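PDB 1WU4: reducing end xylose-releasing exo-oligoxylanase from Bacillus halodurans, which hydrolyses xylooligosaccharides of three or more units, releasing xylose from the reducing end with inversion of anomeric configuration. Local coordinates for residues G75-M78 against A79-D83; I271-D274 against A275-G279; A285-I288 against N289-A293; M369-S373 against G374-I378. The protein carries 1 engineered substitution. All coordinates share one frame; numbering follows the deposited sequence.

Each of the four interactions is a local contact within one unbroken piece of chain, so none closes a long loop; they follow one another in series and none nests or crosses. Interaction 1 ends helix 69-81, interaction 2 ends helix 265-278, interaction 3 lies within the next helix, 282-295, and interaction 4 carries helix 358-372 into the C-terminal loop. That loop joins interactions 1 and 2, which do not touch each other: Lys377 O takes a probable hydrogen bond from Gln81 NE2, while Phe376 and Ile378 pack on Leu273 and Trp277 of interaction 2. Ile271 in turn joins interaction 2 to Glu287 and Ile288 of interaction 3. Together they connect four helices of the (alpha/alpha)6 barrel.

Interaction 1 (G75-M78 against A79-D83); sequences GMMM and AVQMD
Met77 meets Val80 and Gln81 one turn on in a local, buried contact at the C-terminal end of helix 69-81, one of the helices of the (alpha/alpha)6 barrel and the one that carries Glu70, the probable proton donor, near its start. The backbone rungs are regular: Val80 N donates to Met76 O at 3.0 Å, and Gln81 N to Met77 O at 3.1 Å. The chain then leaves the helix in a Schellman motif, with positive phi at Asp83 and Asp83 N bonded to Val80 O.

Met77 turns its CG trans to the backbone N (chi1 -178°) and then bends twice, which lays its SD alongside Gln81, 3.7 Å from NE2, the two side chains pointing the same way. The same SD lies 4.1 Å from Val80 CG1. That methyl is wedged between its own backbone N and carbonyl carbon (chi1 66°) and presses close on Met77 O, at 3.2 Å. Phe139 of helix 127-144 covers Met77, Val80 and Gln81 together, while Met78 faces Leu366 and Phe367 of helix 358-372. In the Gln81 amide, NE2 is hydrogen-bonded to Lys377 O and OE1 to Trp379 NE1. The buried amide probably tolerates the thioether beside it because both its ends find partners in the C-terminal chain, while Met77 SD and the Phe139 ring supply apolar surface along its flank.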
loop_
_atom_site.group_PDB
_atom_site.type_symbol
_atom_site.label_atom_id
_atom_site.label_comp_id
_atom_site.label_asym_id
_atom_site.label_seq_id
_atom_site.Cartn_x
_atom_site.Cartn_y
_atom_site.Cartn_z
ATOM N N GLY A 75 -7.677 4.172 -2.932
ATOM C CA GLY A 75 -8.370 5.286 -3.557
ATOM C C GLY A 75 -8.421 6.514 -2.675
ATOM O O GLY A 75 -8.243 7.638 -3.144
ATOM N N MET A 76 -8.682 6.304 -1.391
ATOM C CA MET A 76 -8.724 7.411 -0.450
ATOM C C MET A 76 -7.333 8.032 -0.323
ATOM O O MET A 76 -7.197 9.251 -0.299
ATOM C CB MET A 76 -9.239 6.927 0.908
ATOM C CG MET A 76 -10.750 6.739 0.919
ATOM S SD MET A 76 -11.359 5.792 2.320
ATOM C CE MET A 76 -10.867 6.839 3.685
ATOM N N MET A 77 -6.297 7.200 -0.261
ATOM C CA MET A 77 -4.942 7.730 -0.161
ATOM C C MET A 77 -4.603 8.539 -1.416
ATOM O O MET A 77 -4.024 9.622 -1.330
ATOM C CB MET A 77 -3.927 6.599 0.023
ATOM C CG MET A 77 -2.484 7.083 0.182
ATOM S SD MET A 77 -2.248 8.236 1.555
ATOM C CE MET A 77 -2.069 7.094 2.919
ATOM N N MET A 78 -4.966 8.012 -2.580
ATOM C CA MET A 78 -4.706 8.708 -3.835
ATOM C C MET A 78 -5.440 10.045 -3.864
ATOM O O MET A 78 -4.868 11.077 -4.228
ATOM C CB MET A 78 -5.162 7.848 -5.015
ATOM C CG MET A 78 -4.379 6.553 -5.169
ATOM S SD MET A 78 -5.224 5.352 -6.221
ATOM C CE MET A 78 -4.004 4.025 -6.275
ATOM N N ALA A 79 -6.714 10.024 -3.481
ATOM C CA ALA A 79 -7.525 11.235 -3.478
ATOM C C ALA A 79 -6.983 12.328 -2.564
ATOM O O ALA A 79 -6.944 13.497 -2.951
ATOM C CB ALA A 79 -8.965 10.901 -3.101
ATOM N N VAL A 80 -6.561 11.971 -1.353
ATOM C CA VAL A 80 -6.040 12.997 -0.461
ATOM C C VAL A 80 -4.696 13.525 -0.971
ATOM O O VAL A 80 -4.408 14.710 -0.827
ATOM C CB VAL A 80 -5.930 12.492 1.008
ATOM C CG1 VAL A 80 -4.884 11.399 1.134
ATOM C CG2 VAL A 80 -5.625 13.664 1.929
ATOM N N GLN A 81 -3.888 12.664 -1.584
ATOM C CA GLN A 81 -2.610 13.115 -2.135
ATOM C C GLN A 81 -2.864 14.101 -3.280
ATOM O O GLN A 81 -2.082 15.026 -3.503
ATOM C CB GLN A 81 -1.790 11.935 -2.668
ATOM C CG GLN A 81 -1.211 11.006 -1.605
ATOM C CD GLN A 81 -0.280 11.718 -0.642
ATOM O OE1 GLN A 81 0.331 12.733 -0.985
ATOM N NE2 GLN A 81 -0.152 11.180 0.566
ATOM N N MET A 82 -3.970 13.898 -3.994
ATOM C CA MET A 82 -4.333 14.748 -5.127
ATOM C C MET A 82 -5.224 15.928 -4.740
ATOM O O MET A 82 -5.663 16.696 -5.601
ATOM C CB MET A 82 -5.039 13.914 -6.201
ATOM C CG MET A 82 -4.171 12.845 -6.844
ATOM S SD MET A 82 -2.768 13.526 -7.749
ATOM C CE MET A 82 -3.602 14.285 -9.130
ATOM N N ASP A 83 -5.492 16.068 -3.447
ATOM C CA ASP A 83 -6.330 17.150 -2.945
ATOM C C ASP A 83 -7.723 17.120 -3.571
ATOM O O ASP A 83 -8.230 18.139 -4.039
ATOM C CB ASP A 83 -5.660 18.506 -3.204
ATOM C CG ASP A 83 -6.289 19.630 -2.402
ATOM O OD1 ASP A 83 -6.766 19.362 -1.280
ATOM O OD2 ASP A 83 -6.290 20.784 -2.881
#

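Interaction 2 (I271-D274 against A275-G279); sequences IGLD and AEWFG
Leu273 lies over one face of the Trp277 indole, an i to i+4 pairing on the last turns of helix 265-278 in the (alpha/alpha)6 barrel. This is the tight side of the contact. Leu273 CG stands 4.0 Å above the ring plane, and CD1 forms a CH-pi contact with the five-membered ring, 3.9 Å from its centroid and 25° off the normal. The other methyl, CD2, reaches the six-membered part, 4.0 Å from Trp277 CZ2, so the forked end of the leucine spans both rings. It is placed there by a CG trans to the backbone N (chi1 -169°), while the indole folds back beside its own N. Behind the pair, Trp277 N donates to Leu273 O in a short, nearly straight bond (2.9 Å). Leu135 and Phe139 of helix 127-144 also pack on the indole, as does Ile378, and its NE1 bonds to Phe376 O.

The flank formed by Asp274 and Phe278 is looser and partly exposed. Here the carboxylate and phenyl planes are turned 48° apart, and Asp274 OD1 comes no nearer to the ring than 3.8 Å, at Phe278 CD2; the charge of this carboxylate is met instead by a salt bridge to Arg227. Phe278 also meets the ring of Phe9. The helix ends at Gly279, whose positive phi turns the chain away, and here solvent enters: one water donates both to Asp274 O and, at 2.8 Å, to Gly279 O.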
loop_
_atom_site.group_PDB
_atom_site.type_symbol
_atom_site.label_atom_id
_atom_site.label_comp_id
_atom_site.label_asym_id
_atom_site.label_seq_id
_atom_site.Cartn_x
_atom_site.Cartn_y
_atom_site.Cartn_z
ATOM N N ILE A 271 9.508 -0.133 0.769
ATOM C CA ILE A 271 10.865 0.175 1.195
ATOM C C ILE A 271 11.290 1.513 0.597
ATOM O O ILE A 271 11.944 2.318 1.258
ATOM C CB ILE A 271 11.831 -0.950 0.773
ATOM C CG1 ILE A 271 11.531 -2.198 1.607
ATOM C CG2 ILE A 271 13.284 -0.517 0.965
ATOM C CD1 ILE A 271 12.309 -3.425 1.201
ATOM N N GLY A 272 10.900 1.755 -0.651
ATOM C CA GLY A 272 11.236 3.014 -1.288
ATOM C C GLY A 272 10.568 4.198 -0.611
ATOM O O GLY A 272 11.210 5.222 -0.363
ATOM N N LEU A 273 9.280 4.077 -0.300
ATOM C CA LEU A 273 8.579 5.185 0.334
ATOM C C LEU A 273 9.081 5.443 1.753
ATOM O O LEU A 273 9.205 6.595 2.169
ATOM C CB LEU A 273 7.065 4.938 0.340
ATOM C CG LEU A 273 6.234 6.159 0.751
ATOM C CD1 LEU A 273 6.506 7.320 -0.206
ATOM C CD2 LEU A 273 4.758 5.802 0.735
ATOM N N ASP A 274 9.368 4.378 2.498
ATOM C CA ASP A 274 9.880 4.539 3.857
ATOM C C ASP A 274 11.232 5.255 3.812
ATOM O O ASP A 274 11.513 6.115 4.649
ATOM C CB ASP A 274 10.015 3.170 4.543
ATOM C CG ASP A 274 10.537 3.271 5.974
ATOM O OD1 ASP A 274 10.156 4.213 6.693
ATOM O OD2 ASP A 274 11.319 2.389 6.388
ATOM N N ALA A 275 12.057 4.921 2.824
ATOM C CA ALA A 275 13.366 5.554 2.693
ATOM C C ALA A 275 13.206 7.043 2.417
ATOM O O ALA A 275 13.919 7.869 2.986
ATOM C CB ALA A 275 14.160 4.901 1.570
ATOM N N GLU A 276 12.263 7.386 1.547
ATOM C CA GLU A 276 12.027 8.785 1.209
ATOM C C GLU A 276 11.483 9.581 2.388
ATOM O O GLU A 276 11.945 10.688 2.666
ATOM C CB GLU A 276 11.055 8.893 0.033
ATOM C CG GLU A 276 10.725 10.326 -0.388
ATOM C CD GLU A 276 11.960 11.183 -0.616
ATOM O OE1 GLU A 276 13.007 10.633 -1.018
ATOM O OE2 GLU A 276 11.877 12.412 -0.409
ATOM N N TRP A 277 10.500 9.017 3.083
ATOM C CA TRP A 277 9.890 9.694 4.220
ATOM C C TRP A 277 10.755 9.759 5.476
ATOM O O TRP A 277 10.902 10.824 6.079
ATOM C CB TRP A 277 8.563 9.024 4.585
ATOM C CG TRP A 277 7.414 9.346 3.671
ATOM C CD1 TRP A 277 7.451 10.069 2.509
ATOM C CD2 TRP A 277 6.052 8.944 3.852
ATOM N NE1 TRP A 277 6.189 10.138 1.956
ATOM C CE2 TRP A 277 5.315 9.455 2.761
ATOM C CE3 TRP A 277 5.381 8.198 4.832
ATOM C CZ2 TRP A 277 3.937 9.243 2.621
ATOM C CZ3 TRP A 277 4.008 7.988 4.693
ATOM C CH2 TRP A 277 3.305 8.508 3.594
ATOM N N PHE A 278 11.329 8.631 5.875
ATOM C CA PHE A 278 12.114 8.609 7.100
ATOM C C PHE A 278 13.617 8.421 6.985
ATOM O O PHE A 278 14.305 8.276 7.997
ATOM C CB PHE A 278 11.498 7.584 8.052
ATOM C CG PHE A 278 10.177 8.026 8.604
ATOM C CD1 PHE A 278 10.124 8.932 9.660
ATOM C CD2 PHE A 278 8.987 7.617 8.013
ATOM C CE1 PHE A 278 8.909 9.430 10.113
ATOM C CE2 PHE A 278 7.763 8.110 8.459
ATOM C CZ PHE A 278 7.721 9.018 9.510
ATOM N N GLY A 279 14.131 8.444 5.762
ATOM C CA GLY A 279 15.565 8.313 5.569
ATOM C C GLY A 279 16.043 6.991 5.013
ATOM O O GLY A 279 15.481 5.931 5.292
HETATM O O HOH W 1 13.484 4.931 6.990
#

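Interaction 3 (A285-I288 against N289-A293); sequences AEEI and NKIQA
Glu287 reaches across one turn to both Lys290 and Ile291 inside helix 282-295. Its OE1 accepts from a water at 2.8 Å, and the same water accepts from Lys290 NZ at 2.9 Å. The two charges are thus bridged through solvent, with OE1 and NZ themselves 5.0 Å apart. Lys290 NZ has a second acceptor in Pro236 O, reached by a chain extended beyond CG, which itself passes close over Glu286 O. The other carboxylate oxygen, Glu287 OE2, lies against apolar carbon, 3.1 Å from Ile291 CD1, a close fit.

Asn289 and Gln292 are held from outside the helix. The Asn289 amide folds back beside its own N (chi1 -72°), which sets CG 3.1 Å from Ala285 O. That carbonyl is satisfied by Asn289 N (3.0 Å), not by the amide, whose OD1 is hydrogen-bonded to Ser334 OG instead. Replaced by an alanine here, the residue would be likely to leave the Ser334 hydroxyl without its mate and uncover Ala285 O. Gln292 NE2 bonds to Asn327 O and Ser331 OG, while its CD rests 3.7 Å from Ile288 CG2. Gln292 N gives Ile288 O a nearly linear bond of 2.9 Å.

Ile288 and Ile291 turn to Ala268 of helix 265-278. With its polar ends bonded to neighbouring parts of the chain, 282-295 is an amphipathic helix, its apolar side laid on helix 265-278, within the (alpha/alpha)6 barrel fold.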
loop_
_atom_site.group_PDB
_atom_site.type_symbol
_atom_site.label_atom_id
_atom_site.label_comp_id
_atom_site.label_asym_id
_atom_site.label_seq_id
_atom_site.Cartn_x
_atom_site.Cartn_y
_atom_site.Cartn_z
ATOM N N ALA A 285 18.986 0.123 0.802
ATOM C CA ALA A 285 19.662 0.330 -0.475
ATOM C C ALA A 285 20.152 -1.011 -1.013
ATOM O O ALA A 285 19.997 -1.314 -2.195
ATOM C CB ALA A 285 20.837 1.286 -0.297
ATOM N N GLU A 286 20.733 -1.821 -0.134
ATOM C CA GLU A 286 21.237 -3.125 -0.536
ATOM C C GLU A 286 20.110 -4.065 -0.962
ATOM O O GLU A 286 20.270 -4.854 -1.893
ATOM C CB GLU A 286 22.050 -3.739 0.606
ATOM C CG GLU A 286 23.369 -3.010 0.853
ATOM C CD GLU A 286 24.019 -3.367 2.174
ATOM O OE1 GLU A 286 25.145 -2.889 2.423
ATOM O OE2 GLU A 286 23.407 -4.113 2.968
ATOM N N GLU A 287 18.970 -3.970 -0.283
ATOM C CA GLU A 287 17.815 -4.805 -0.599
ATOM C C GLU A 287 17.258 -4.461 -1.977
ATOM O O GLU A 287 16.977 -5.351 -2.782
ATOM C CB GLU A 287 16.739 -4.625 0.478
ATOM C CG GLU A 287 15.321 -5.049 0.088
ATOM C CD GLU A 287 15.185 -6.518 -0.269
ATOM O OE1 GLU A 287 16.035 -7.339 0.138
ATOM O OE2 GLU A 287 14.201 -6.861 -0.956
ATOM N N ILE A 288 17.107 -3.169 -2.254
ATOM C CA ILE A 288 16.595 -2.750 -3.552
ATOM C C ILE A 288 17.588 -3.136 -4.649
ATOM O O ILE A 288 17.190 -3.563 -5.735
ATOM C CB ILE A 288 16.307 -1.231 -3.575
ATOM C CG1 ILE A 288 15.146 -0.912 -2.620
ATOM C CG2 ILE A 288 15.978 -0.777 -4.989
ATOM C CD1 ILE A 288 13.880 -1.722 -2.871
ATOM N N ASN A 289 18.882 -3.011 -4.365
ATOM C CA ASN A 289 19.878 -3.389 -5.361
ATOM C C ASN A 289 19.763 -4.878 -5.680
ATOM O O ASN A 289 19.949 -5.281 -6.824
ATOM C CB ASN A 289 21.296 -3.070 -4.877
ATOM C CG ASN A 289 21.589 -1.586 -4.873
ATOM O OD1 ASN A 289 20.864 -0.794 -5.481
ATOM N ND2 ASN A 289 22.668 -1.200 -4.203
ATOM N N LYS A 290 19.455 -5.689 -4.670
ATOM C CA LYS A 290 19.304 -7.130 -4.869
ATOM C C LYS A 290 18.124 -7.441 -5.788
ATOM O O LYS A 290 18.254 -8.220 -6.738
ATOM C CB LYS A 290 19.093 -7.844 -3.529
ATOM C CG LYS A 290 20.300 -7.852 -2.606
ATOM C CD LYS A 290 19.959 -8.533 -1.288
ATOM C CE LYS A 290 21.077 -8.361 -0.276
ATOM N NZ LYS A 290 20.719 -8.937 1.051
ATOM N N ILE A 291 16.971 -6.841 -5.501
ATOM C CA ILE A 291 15.783 -7.075 -6.311
ATOM C C ILE A 291 16.005 -6.614 -7.748
ATOM O O ILE A 291 15.712 -7.342 -8.697
ATOM C CB ILE A 291 14.553 -6.328 -5.755
ATOM C CG1 ILE A 291 14.226 -6.815 -4.343
ATOM C CG2 ILE A 291 13.358 -6.555 -6.674
ATOM C CD1 ILE A 291 13.064 -6.072 -3.702
ATOM N N GLN A 292 16.525 -5.402 -7.905
ATOM C CA GLN A 292 16.761 -4.878 -9.241
ATOM C C GLN A 292 17.814 -5.705 -9.979
ATOM O O GLN A 292 17.687 -5.947 -11.178
ATOM C CB GLN A 292 17.146 -3.397 -9.161
ATOM C CG GLN A 292 16.016 -2.531 -8.588
ATOM C CD GLN A 292 16.284 -1.038 -8.691
ATOM O OE1 GLN A 292 17.431 -0.602 -8.818
ATOM N NE2 GLN A 292 15.221 -0.243 -8.616
ATOM N N ALA A 293 18.841 -6.157 -9.266
ATOM C CA ALA A 293 19.866 -6.978 -9.897
ATOM C C ALA A 293 19.226 -8.269 -10.409
ATOM O O ALA A 293 19.546 -8.746 -11.499
ATOM C CB ALA A 293 20.977 -7.299 -8.900
HETATM O O HOH W 2 18.097 -8.081 1.845
#

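Interaction 4 (M369-S373 against G374-I378); sequences MLALS and GNFKI
A Schellman motif closes helix 358-372, with Leu370 and Ala371 of its last turn gripping Asn375 and Gly374. Asn375 N donates to Leu370 O at 2.7 Å, and Gly374 N to Ala371 O at 3.2 Å, the latter from well above the carbonyl plane. Gly374 takes the positive phi of the turn (80°), where a CB would clash with Ser373 O.

The side chains add a second clasp. Asn375 ND2 donates to Ser373 OG at 2.9 Å, the hydroxyl lying 16° out of the amide plane. Ser373 OG is itself tucked between its backbone N and carbonyl carbon (chi1 65°), facing the carbonyls of Met369 and Leu370. With an alanine in place of Asn375, Ser373 OG would probably lose this donor and the turn its side-chain clasp.

On the apolar side the Leu370 side chain crosses that of Asn375 at about a right angle, with CD2 4.1 Å from Asn375 CB. Phe376 CB packs against Ala371 CB at 4.0 Å, and its ring goes on to meet Phe367. A water accepts from Phe376 N. Such paired backbone bonds round a glycine, with apolar contact between the residues flanking them, are typical of the Schellman C-cap.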
loop_
_atom_site.group_PDB
_atom_site.type_symbol
_atom_site.label_atom_id
_atom_site.label_comp_id
_atom_site.label_asym_id
_atom_site.label_seq_id
_atom_site.Cartn_x
_atom_site.Cartn_y
_atom_site.Cartn_z
ATOM N N MET A 369 4.021 6.652 -9.623
ATOM C CA MET A 369 4.086 7.921 -10.341
ATOM C C MET A 369 4.107 9.066 -9.331
ATOM O O MET A 369 4.834 10.045 -9.501
ATOM C CB MET A 369 2.879 8.077 -11.270
ATOM C CG MET A 369 3.118 9.033 -12.428
ATOM S SD MET A 369 4.424 8.447 -13.545
ATOM C CE MET A 369 3.467 7.614 -14.782
ATOM N N LEU A 370 3.311 8.943 -8.275
ATOM C CA LEU A 370 3.271 9.975 -7.249
ATOM C C LEU A 370 4.588 10.016 -6.474
ATOM O O LEU A 370 5.176 11.080 -6.299
ATOM C CB LEU A 370 2.113 9.727 -6.277
ATOM C CG LEU A 370 0.695 9.905 -6.830
ATOM C CD1 LEU A 370 -0.318 9.462 -5.788
ATOM C CD2 LEU A 370 0.467 11.362 -7.216
ATOM N N ALA A 371 5.056 8.857 -6.020
ATOM C CA ALA A 371 6.290 8.802 -5.244
ATOM C C ALA A 371 7.536 9.236 -6.014
ATOM O O ALA A 371 8.354 10.005 -5.503
ATOM C CB ALA A 371 6.489 7.395 -4.677
ATOM N N LEU A 372 7.685 8.751 -7.241
ATOM C CA LEU A 372 8.860 9.097 -8.029
ATOM C C LEU A 372 8.900 10.550 -8.489
ATOM O O LEU A 372 9.955 11.046 -8.878
ATOM C CB LEU A 372 8.981 8.158 -9.229
ATOM C CG LEU A 372 9.345 6.715 -8.858
ATOM C CD1 LEU A 372 9.117 5.804 -10.049
ATOM C CD2 LEU A 372 10.798 6.646 -8.395
ATOM N N SER A 373 7.758 11.231 -8.444
ATOM C CA SER A 373 7.691 12.632 -8.854
ATOM C C SER A 373 7.714 13.573 -7.648
ATOM O O SER A 373 7.644 14.792 -7.807
ATOM C CB SER A 373 6.425 12.888 -9.679
ATOM O OG SER A 373 5.255 12.710 -8.899
ATOM N N GLY A 374 7.815 13.005 -6.447
ATOM C CA GLY A 374 7.845 13.810 -5.237
ATOM C C GLY A 374 6.474 14.284 -4.792
ATOM O O GLY A 374 6.354 15.300 -4.103
ATOM N N ASN A 375 5.438 13.542 -5.172
ATOM C CA ASN A 375 4.072 13.906 -4.823
ATOM C C ASN A 375 3.335 12.955 -3.883
ATOM O O ASN A 375 2.121 13.061 -3.728
ATOM C CB ASN A 375 3.252 14.109 -6.098
ATOM C CG ASN A 375 3.630 15.380 -6.833
ATOM O OD1 ASN A 375 3.470 16.481 -6.310
ATOM N ND2 ASN A 375 4.144 15.234 -8.047
ATOM N N PHE A 376 4.050 12.013 -3.274
ATOM C CA PHE A 376 3.429 11.099 -2.312
ATOM C C PHE A 376 3.979 11.652 -1.001
ATOM O O PHE A 376 5.052 11.256 -0.533
ATOM C CB PHE A 376 3.887 9.658 -2.567
ATOM C CG PHE A 376 3.013 8.605 -1.924
ATOM C CD1 PHE A 376 2.946 7.325 -2.467
ATOM C CD2 PHE A 376 2.279 8.879 -0.771
ATOM C CE1 PHE A 376 2.165 6.331 -1.876
ATOM C CE2 PHE A 376 1.493 7.889 -0.169
ATOM C CZ PHE A 376 1.436 6.613 -0.727
ATOM N N LYS A 377 3.239 12.594 -0.427
ATOM C CA LYS A 377 3.679 13.290 0.771
ATOM C C LYS A 377 2.995 12.963 2.083
ATOM O O LYS A 377 1.960 12.301 2.135
ATOM C CB LYS A 377 3.556 14.800 0.544
ATOM C CG LYS A 377 4.205 15.314 -0.732
ATOM C CD LYS A 377 4.011 16.819 -0.868
ATOM C CE LYS A 377 4.633 17.354 -2.148
ATOM N NZ LYS A 377 4.407 18.821 -2.298
ATOM N N ILE A 378 3.609 13.458 3.151
ATOM C CA ILE A 378 3.078 13.316 4.493
ATOM C C ILE A 378 2.346 14.635 4.715
ATOM O O ILE A 378 2.906 15.711 4.482
ATOM C CB ILE A 378 4.205 13.195 5.543
ATOM C CG1 ILE A 378 5.024 11.929 5.284
ATOM C CG2 ILE A 378 3.611 13.163 6.941
ATOM C CD1 ILE A 378 6.262 11.806 6.158
HETATM O O HOH W 3 6.855 11.621 -2.804
HETATM O O HOH W 4 6.797 16.930 -9.121
#